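Local coordinates for protein thiamin pyrophosphokinase (Geobacillus thermodenitrificans, PDB 3K94) that probably catalyses the transfer of a pyrophosphate group from ATP to thiamine, yielding thiamine diphosphate and AMP, at residues I2-G7 / R18-E23; I124-V127 / V132-V135; P73-K76 / E82-L85. All blocks are in the same frame, centred on the assembly; numbering follows the deposited sequence.

Interaction 1 of 3, residues I2-G7 / R18-E23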
# COMPACT_ATOMS: atom_id res chain seq x y z
N ILE B 2 20.70 -8.51 13.17
CA ILE B 2 19.45 -8.07 12.57
C ILE B 2 19.41 -6.55 12.49
O ILE B 2 19.70 -5.86 13.46
CB ILE B 2 18.27 -8.57 13.39
CG1 ILE B 2 18.09 -10.07 13.15
CG2 ILE B 2 17.01 -7.79 13.04
CD1 ILE B 2 16.89 -10.65 13.84
N ILE B 3 19.07 -6.03 11.32
CA ILE B 3 19.01 -4.58 11.16
C ILE B 3 17.58 -4.05 11.09
O ILE B 3 16.82 -4.42 10.20
CB ILE B 3 19.81 -4.10 9.94
CG1 ILE B 3 21.30 -4.42 10.14
CG2 ILE B 3 19.61 -2.61 9.71
CD1 ILE B 3 22.15 -4.11 8.94
N HIS B 4 17.23 -3.19 12.03
CA HIS B 4 15.91 -2.58 12.08
C HIS B 4 15.98 -1.09 11.73
O HIS B 4 16.53 -0.29 12.49
CB HIS B 4 15.30 -2.77 13.46
CG HIS B 4 14.82 -4.17 13.70
ND1 HIS B 4 14.37 -4.61 14.92
CD2 HIS B 4 14.71 -5.22 12.85
CE1 HIS B 4 13.99 -5.87 14.82
NE2 HIS B 4 14.18 -6.26 13.58
N ILE B 5 15.43 -0.75 10.57
CA ILE B 5 15.42 0.63 10.10
C ILE B 5 14.07 1.28 10.40
O ILE B 5 13.04 0.75 10.05
CB ILE B 5 15.70 0.70 8.59
CG1 ILE B 5 17.02 -0.03 8.27
CG2 ILE B 5 15.72 2.13 8.13
CD1 ILE B 5 17.37 -0.11 6.80
N VAL B 6 14.10 2.44 11.05
CA VAL B 6 12.88 3.14 11.41
C VAL B 6 12.82 4.46 10.67
O VAL B 6 13.62 5.37 10.92
CB VAL B 6 12.80 3.37 12.93
CG1 VAL B 6 11.50 4.06 13.29
CG2 VAL B 6 12.94 2.04 13.67
N GLY B 7 11.88 4.54 9.74
CA GLY B 7 11.66 5.72 8.92
C GLY B 7 10.58 6.63 9.48
O GLY B 7 10.08 6.40 10.59
N ARG B 18 9.72 -1.89 21.40
CA ARG B 18 10.29 -2.68 22.47
C ARG B 18 10.16 -4.16 22.17
O ARG B 18 10.98 -4.97 22.60
CB ARG B 18 9.63 -2.36 23.81
CG ARG B 18 9.89 -0.95 24.30
CD ARG B 18 9.09 -0.68 25.55
NE ARG B 18 7.87 -1.47 25.55
CZ ARG B 18 6.83 -1.25 26.36
NH1 ARG B 18 6.87 -0.24 27.23
NH2 ARG B 18 5.76 -2.02 26.29
N PHE B 19 9.14 -4.53 21.41
CA PHE B 19 8.93 -5.94 21.13
C PHE B 19 9.75 -6.41 19.95
O PHE B 19 9.81 -7.60 19.66
CB PHE B 19 7.44 -6.26 20.97
CG PHE B 19 6.67 -6.11 22.25
CD1 PHE B 19 6.91 -6.97 23.32
CD2 PHE B 19 5.73 -5.10 22.41
CE1 PHE B 19 6.22 -6.83 24.51
CE2 PHE B 19 5.03 -4.97 23.60
CZ PHE B 19 5.28 -5.83 24.65
N TYR B 20 10.41 -5.46 19.28
CA TYR B 20 11.31 -5.80 18.19
C TYR B 20 12.76 -5.57 18.56
O TYR B 20 13.64 -5.58 17.71
CB TYR B 20 10.95 -5.00 16.93
CG TYR B 20 9.66 -5.49 16.30
CD1 TYR B 20 9.67 -6.50 15.35
CD2 TYR B 20 8.43 -4.97 16.69
CE1 TYR B 20 8.48 -6.97 14.78
CE2 TYR B 20 7.25 -5.44 16.15
CZ TYR B 20 7.28 -6.42 15.18
OH TYR B 20 6.10 -6.87 14.65
N ASP B 21 13.02 -5.36 19.85
CA ASP B 21 14.38 -5.07 20.32
C ASP B 21 15.05 -6.35 20.81
O ASP B 21 14.38 -7.28 21.22
CB ASP B 21 14.33 -4.02 21.43
CG ASP B 21 15.71 -3.60 21.91
OD1 ASP B 21 16.66 -3.57 21.09
OD2 ASP B 21 15.83 -3.28 23.10
N GLY B 22 16.37 -6.40 20.77
CA GLY B 22 17.09 -7.58 21.24
C GLY B 22 18.57 -7.37 21.06
O GLY B 22 18.99 -6.45 20.35
N GLU B 23 19.39 -8.21 21.68
CA GLU B 23 20.84 -7.97 21.66
C GLU B 23 21.47 -8.17 20.27
O GLU B 23 22.57 -7.70 20.02
CB GLU B 23 21.57 -8.78 22.74
CG GLU B 23 21.43 -10.28 22.59
CD GLU B 23 22.18 -11.03 23.67
OE1 GLU B 23 22.27 -12.28 23.57
OE2 GLU B 23 22.68 -10.38 24.62

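Interaction 2 of 3, residues I124-V127 / V132-V135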
# COMPACT_ATOMS: atom_id res chain seq x y z
N ILE B 124 14.22 -9.01 3.53
CA ILE B 124 13.81 -7.69 4.00
C ILE B 124 12.31 -7.75 4.25
O ILE B 124 11.59 -8.34 3.47
CB ILE B 124 14.15 -6.58 2.97
CG1 ILE B 124 15.63 -6.67 2.56
CG2 ILE B 124 13.84 -5.19 3.52
CD1 ILE B 124 15.92 -6.08 1.21
N GLU B 125 11.85 -7.21 5.38
CA GLU B 125 10.42 -7.14 5.67
C GLU B 125 10.01 -5.67 5.80
O GLU B 125 10.73 -4.87 6.38
CB GLU B 125 10.06 -7.82 6.99
CG GLU B 125 10.52 -9.26 7.16
CD GLU B 125 9.96 -9.88 8.44
OE1 GLU B 125 9.80 -9.16 9.44
OE2 GLU B 125 9.68 -11.10 8.45
N ILE B 126 8.85 -5.32 5.28
CA ILE B 126 8.22 -4.09 5.72
C ILE B 126 7.24 -4.44 6.83
O ILE B 126 6.41 -5.36 6.69
CB ILE B 126 7.47 -3.40 4.55
CG1 ILE B 126 8.48 -2.82 3.55
CG2 ILE B 126 6.53 -2.33 5.08
CD1 ILE B 126 7.85 -2.24 2.29
N VAL B 127 7.33 -3.73 7.95
CA VAL B 127 6.50 -4.05 9.10
C VAL B 127 5.78 -2.83 9.66
O VAL B 127 6.40 -1.78 9.85
CB VAL B 127 7.37 -4.59 10.25
CG1 VAL B 127 6.49 -4.95 11.46
CG2 VAL B 127 8.21 -5.78 9.76
N VAL B 132 3.08 -7.52 7.86
CA VAL B 132 4.45 -7.75 7.47
C VAL B 132 4.39 -8.08 5.99
O VAL B 132 3.66 -8.96 5.56
CB VAL B 132 5.14 -8.87 8.28
CG1 VAL B 132 4.29 -10.13 8.28
CG2 VAL B 132 6.50 -9.17 7.70
N LEU B 133 5.15 -7.33 5.20
CA LEU B 133 5.12 -7.49 3.76
C LEU B 133 6.50 -7.90 3.28
O LEU B 133 7.50 -7.34 3.74
CB LEU B 133 4.63 -6.19 3.08
CG LEU B 133 4.48 -6.13 1.55
CD1 LEU B 133 3.56 -4.99 1.17
CD2 LEU B 133 5.84 -5.97 0.88
N THR B 134 6.53 -8.90 2.41
CA THR B 134 7.77 -9.44 1.88
C THR B 134 7.58 -9.83 0.42
O THR B 134 6.47 -10.11 -0.02
CB THR B 134 8.24 -10.71 2.66
OG1 THR B 134 7.19 -11.70 2.68
CG2 THR B 134 8.63 -10.36 4.09
N VAL B 135 8.68 -9.84 -0.33
CA VAL B 135 8.65 -10.30 -1.72
C VAL B 135 9.68 -11.41 -1.88
O VAL B 135 10.69 -11.43 -1.18
CB VAL B 135 8.91 -9.15 -2.73
CG1 VAL B 135 7.87 -8.03 -2.54
CG2 VAL B 135 10.30 -8.61 -2.56
O HOH W 1 11.13 -8.80 0.77

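Interaction 3 of 3, residues P73-K76 / E82-L85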
# COMPACT_ATOMS: atom_id res chain seq x y z
N PRO B 73 23.75 12.41 5.11
CA PRO B 73 22.85 13.42 4.55
C PRO B 73 22.00 12.85 3.42
O PRO B 73 22.39 11.87 2.80
CB PRO B 73 23.82 14.48 4.01
CG PRO B 73 25.04 13.71 3.68
CD PRO B 73 25.16 12.66 4.74
N ALA B 74 20.84 13.46 3.19
CA ALA B 74 20.00 13.09 2.07
C ALA B 74 20.77 13.25 0.77
O ALA B 74 21.61 14.14 0.64
CB ALA B 74 18.73 13.93 2.05
N GLU B 75 20.49 12.37 -0.18
CA GLU B 75 21.15 12.42 -1.48
C GLU B 75 20.14 12.76 -2.56
O GLU B 75 18.98 12.35 -2.48
CB GLU B 75 21.82 11.09 -1.78
CG GLU B 75 22.93 10.71 -0.81
CD GLU B 75 23.55 9.36 -1.14
OE1 GLU B 75 23.44 8.91 -2.30
OE2 GLU B 75 24.15 8.75 -0.23
N LYS B 76 20.58 13.49 -3.58
CA LYS B 76 19.72 13.82 -4.71
C LYS B 76 19.25 12.55 -5.43
O LYS B 76 20.04 11.63 -5.67
CB LYS B 76 20.45 14.73 -5.71
CG LYS B 76 20.78 16.11 -5.18
CD LYS B 76 20.37 17.19 -6.18
CE LYS B 76 20.90 16.90 -7.58
NZ LYS B 76 22.38 16.96 -7.65
N GLU B 82 15.92 4.58 1.00
CA GLU B 82 16.70 3.90 -0.03
C GLU B 82 18.19 3.90 0.32
O GLU B 82 18.83 2.85 0.31
CB GLU B 82 16.50 4.56 -1.40
CG GLU B 82 17.46 4.02 -2.44
CD GLU B 82 17.10 4.46 -3.85
OE1 GLU B 82 16.45 5.51 -4.00
OE2 GLU B 82 17.48 3.75 -4.80
N ILE B 83 18.74 5.06 0.65
CA ILE B 83 20.15 5.08 1.00
C ILE B 83 20.40 4.24 2.24
O ILE B 83 21.41 3.52 2.31
CB ILE B 83 20.76 6.51 1.12
CG1 ILE B 83 20.01 7.37 2.14
CG2 ILE B 83 20.78 7.21 -0.23
CD1 ILE B 83 20.47 8.82 2.14
N ALA B 84 19.47 4.30 3.21
CA ALA B 84 19.60 3.46 4.40
C ALA B 84 19.62 1.98 4.03
O ALA B 84 20.47 1.22 4.47
CB ALA B 84 18.49 3.77 5.42
N LEU B 85 18.68 1.57 3.18
CA LEU B 85 18.61 0.17 2.79
C LEU B 85 19.83 -0.24 1.95
O LEU B 85 20.38 -1.32 2.16
CB LEU B 85 17.32 -0.15 2.06
CG LEU B 85 17.16 -1.63 1.70
CD1 LEU B 85 17.10 -2.54 2.93
CD2 LEU B 85 15.94 -1.79 0.84

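Interaction 1 of 3, residues I2-G7 / R18-E23
The imidazole of His4 turns its CE1/ND1 edge to the carbonyl and CB of Tyr20, while Trp27 and Phe99 are edge-to-face partners of the same ring. Tyr20 O lies near the imidazole plane, 2.9 Å from His4 CE1, and the carbonyl carbon is in that plane. His4 CE1 in turn stands near the plane of the phenol ring, on its edge side, and 3.8 Å from Tyr20 CB. The two side chains cross at about a right angle. Tyr20 CG is anti to its own carbonyl carbon (chi1 -72°), which carries the ring away from His4 while the carbonyl oxygen stays against the imidazole. Phe99 also packs edge-to-face with Tyr20. The contact illustrates how a loop packs against a strand of the parallel part of the sheet. Strand 4-6 runs between strands 28-30 and 97-99 of the catalytic domain; His4 faces the loop that holds Tyr20, whereas Ile5 turns to the other side, against helix 80-88. The neighbouring ring nitrogen, NE2, is hydrogen-bonded to Arg97 NH1. With a leucine in place of His4, the Arg97 guanidinium would probably lose this nitrogen partner, and the flat edge that now meets the Tyr20 carbonyl would go with it.

Interaction 2 of 3, residues I124-V127 / V132-V135
Val132 lays its CG2 methyl over the flat face of the Glu125 carboxylate, 3.6 Å from Glu125 CD and nearly as close to both oxygens. The torsions make this possible from both strands. Val132 has chi1 51°, with CG1 wedged between the backbone N and the carbonyl carbon, so that CG2, anti to N, is the branch that reaches across. Glu125 has CG anti to its carbonyl carbon (chi1 -53°) and an extended chain beyond, which brings the carboxylate against that methyl while OE1 forms a salt bridge with Arg97 NE. Thr134 lies alongside Glu125, pointing the same way, and it is the methyl, not the hydroxyl, that leans in: Thr134 CG2 is 3.8 Å from Glu125 CG. The same methyl sits 3.6 Å from Ile124 O. These residues belong to the beta hairpin of strands 125-128 and 131-136, the place where the central mixed sheet changes from parallel to antiparallel order. Ile126 and Leu133 form its hydrogen-bonded pair, Ile126 N to Leu133 O at 2.9 Å and Leu133 N to Ile126 O at 2.8 Å, both fairly straight and in the carbonyl planes. Their side chains share the other face, with Ile126 CB 4.2 Å from Leu133 CB, and both rest on Leu116 of helix 106-118; Leu133 also packs on Phe110 of the second subunit. Further along, the strands part, and a water links them: it is hydrogen-bonded to Ile124 O at 2.8 Å and accepts from Val135 N at 2.9 Å.

Interaction 3 of 3, residues P73-K76 / E82-L85
Pro73, Ala74 and Glu75 touch in succession the side chain of Ile83, in the beta-alpha connection that leads from strand 71-72, an outermost strand of the central sheet, to helix 80-88 of the catalytic domain. Pro73 has its CB directed away from the helix and offers its backbone instead: Pro73 O lies 3.7 Å from Ile83 CD1. Ala74 also points its CB away, and what approaches the isoleucine is its main chain, CA standing 4.3 Å from Ile83 CD1. The backbone here has an anchor of its own, since Ala74 N is hydrogen-bonded to Asp50 OD1. Glu75 is the first residue to send its side chain toward the helix, and the contact it makes is van der Waals packing of the carboxylate on a methyl. Ile83 can serve all three because its branches diverge: CG1, between the backbone N and the carbonyl carbon (chi1 57°), carries CD1 toward Pro73 and Ala74, while CG2 is directed at Glu75. Elsewhere Ile83 packs on Phe48 of strand 46-48 and on Lys78. The Glu75 carboxylate presents its flat face to the isoleucine, with Glu75 CD 3.6 Å from Ile83 CG2 and both oxygens almost equally near.

In the fold
Depth in the fold tracks the chemistry of these three contacts. Interaction 2 is the buried one, close to the centre of the chain, and pairs neighbouring strands through backbone hydrogen bonds. Interactions 1 and 3 are partly buried: the first sets an imidazole edge against a loop carbonyl, the other packs a carboxylate and loop backbone on a helix isoleucine. Interaction 3 lies farthest out, about 17 Å between its centre and that of the chain. Interactions 1 and 2 reach the same sheet and touch where Tyr20 OH packs on Val127 CG1, while Arg97 bonds side chains of both. Helix 80-88 supplies the other junctions: Leu85 meets Ile124 of interaction 2, and Ile5 of interaction 1 packs against the backbone at Ala84 and Leu85.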